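Local coordinates for DNA replication and repair protein RecF (Caldanaerobacter subterraneus subsp. tengcongensis, PDB 5Z67) that probably binds ATP and single-stranded DNA as a recombination mediator of the RecFOR pathway, serving DNA replication, repair and the SOS response, at residues Leu29-Asn34 / Asp353-Ile358. Sequence-based numbering, arbitrary orientation.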
# COMPACT_ATOMS: atom_id res chain seq x y z
N LEU A 29 -2.99 -22.46 2.13
CA LEU A 29 -4.25 -22.28 2.83
C LEU A 29 -3.96 -22.23 4.32
O LEU A 29 -3.45 -23.20 4.89
CB LEU A 29 -5.22 -23.40 2.48
CG LEU A 29 -6.71 -23.33 2.83
CD1 LEU A 29 -7.01 -23.69 4.29
CD2 LEU A 29 -7.30 -21.98 2.47
N ILE A 30 -4.27 -21.11 4.95
CA ILE A 30 -4.17 -21.03 6.40
C ILE A 30 -5.55 -20.91 7.00
O ILE A 30 -6.23 -19.89 6.84
CB ILE A 30 -3.31 -19.84 6.86
CG1 ILE A 30 -1.88 -19.99 6.33
CG2 ILE A 30 -3.34 -19.72 8.37
CD1 ILE A 30 -1.59 -19.02 5.25
N TYR A 31 -5.99 -21.95 7.70
CA TYR A 31 -7.33 -21.91 8.27
C TYR A 31 -7.28 -22.02 9.78
O TYR A 31 -6.33 -22.55 10.35
CB TYR A 31 -8.21 -23.01 7.66
CG TYR A 31 -8.11 -24.36 8.32
CD1 TYR A 31 -7.05 -25.20 8.05
CD2 TYR A 31 -9.09 -24.79 9.21
CE1 TYR A 31 -6.96 -26.45 8.65
CE2 TYR A 31 -9.02 -26.03 9.82
CZ TYR A 31 -7.95 -26.85 9.53
OH TYR A 31 -7.86 -28.08 10.14
N GLY A 32 -8.32 -21.50 10.42
CA GLY A 32 -8.40 -21.52 11.87
C GLY A 32 -9.63 -20.74 12.30
O GLY A 32 -10.32 -20.15 11.46
N LEU A 33 -9.91 -20.75 13.60
CA LEU A 33 -11.10 -20.07 14.12
C LEU A 33 -10.79 -18.71 14.72
O LEU A 33 -11.69 -17.92 14.98
CB LEU A 33 -11.78 -20.97 15.14
CG LEU A 33 -12.70 -21.98 14.45
CD1 LEU A 33 -13.22 -23.02 15.42
CD2 LEU A 33 -13.85 -21.26 13.74
N ASN A 34 -9.52 -18.42 14.95
CA ASN A 34 -9.14 -17.12 15.50
C ASN A 34 -9.03 -16.02 14.43
O ASN A 34 -8.57 -16.28 13.32
CB ASN A 34 -7.82 -17.23 16.26
CG ASN A 34 -7.50 -15.98 17.05
OD1 ASN A 34 -8.39 -15.17 17.34
ND2 ASN A 34 -6.24 -15.82 17.41
N ASP A 353 -2.63 -25.89 -2.11
CA ASP A 353 -1.54 -26.82 -2.38
C ASP A 353 -0.90 -27.32 -1.10
O ASP A 353 -0.45 -28.46 -1.01
CB ASP A 353 -0.49 -26.15 -3.28
CG ASP A 353 -1.06 -25.75 -4.64
OD1 ASP A 353 -1.20 -26.64 -5.51
OD2 ASP A 353 -1.38 -24.56 -4.82
N CYS A 354 -0.86 -26.44 -0.11
CA CYS A 354 -0.51 -26.79 1.26
C CYS A 354 -1.57 -26.22 2.16
O CYS A 354 -2.06 -25.09 1.95
CB CYS A 354 0.84 -26.20 1.68
SG CYS A 354 2.26 -27.17 1.19
N CYS A 355 -1.90 -26.96 3.19
CA CYS A 355 -2.87 -26.49 4.15
C CYS A 355 -2.24 -26.40 5.54
O CYS A 355 -1.51 -27.31 5.96
CB CYS A 355 -4.09 -27.41 4.14
SG CYS A 355 -5.22 -27.15 5.52
N PHE A 356 -2.52 -25.30 6.24
CA PHE A 356 -2.02 -25.06 7.60
C PHE A 356 -3.17 -24.75 8.55
O PHE A 356 -4.08 -23.99 8.21
CB PHE A 356 -1.05 -23.88 7.66
CG PHE A 356 0.16 -24.05 6.82
CD1 PHE A 356 0.13 -23.72 5.48
CD2 PHE A 356 1.33 -24.52 7.37
CE1 PHE A 356 1.25 -23.86 4.70
CE2 PHE A 356 2.46 -24.67 6.58
CZ PHE A 356 2.42 -24.33 5.24
N LYS A 357 -3.09 -25.31 9.75
CA LYS A 357 -4.07 -25.03 10.78
C LYS A 357 -3.41 -24.16 11.81
O LYS A 357 -2.31 -24.47 12.28
CB LYS A 357 -4.60 -26.31 11.43
CG LYS A 357 -5.64 -26.07 12.50
CD LYS A 357 -5.65 -27.20 13.53
CE LYS A 357 -7.06 -27.57 13.97
NZ LYS A 357 -7.81 -26.39 14.47
N ILE A 358 -4.06 -23.07 12.19
CA ILE A 358 -3.50 -22.25 13.23
C ILE A 358 -4.43 -22.29 14.45
O ILE A 358 -5.64 -22.16 14.32
CB ILE A 358 -3.25 -20.82 12.70
CG1 ILE A 358 -2.55 -19.93 13.73
CG2 ILE A 358 -4.53 -20.17 12.21
CD1 ILE A 358 -2.12 -18.58 13.09
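Leu29 and Tyr31 make all four backbone hydrogen bonds that join strand 29-31 to the parallel strand 354-358. Leu29 N donates a hydrogen bond to Cys354 O at 2.8 Å, and Leu29 O accepts one from Phe356 N at 2.7 Å; Tyr31 N then bonds to Phe356 O, and Ile358 N to Tyr31 O. Between these rungs the CA-H of Cys355 points at Leu29 O and that of Lys357 at Tyr31 O. Ile30 turns its own N-H and C=O the other way, to strand 340-344, so strand 27-31 is bonded along both edges.

On one face of the sheet the Tyr31 ring leans across its neighbour strand. With chi1 at 85°, CG sits between the backbone N and the carbonyl carbon, and the CD1-CE1 side of the ring swings over to Cys355 and Lys357. Cys355 SG meets CE1 at 3.6 Å, an oblique sulfur-aromatic contact, and Lys357 CB lies equally close to CE1 while its CG and CE run past the phenol OH. Without the ring, as with an alanine here, the Cys355 sulfur and the Lys357 methylenes would probably lose the partner they share. Leu29 CD1 reaches the same sulfur more loosely, at 4.1 Å.

On the face that carries Ile30 and Phe356 the contacts between the strands are apolar: Ile30 sets CG1 near Phe356 CB. Its CG2 lies 4.0 Å from Ile358 CG2, with Val363 of strand 362-365 beyond. Cys354, at the start of its strand, is disulfide-bonded to Cys24. From Gly32 the chain runs into the predicted ATP-binding residues and on to helix 35-50, consistent with the strand-loop-helix of a Walker A P-loop in an ABC-type ATPase core.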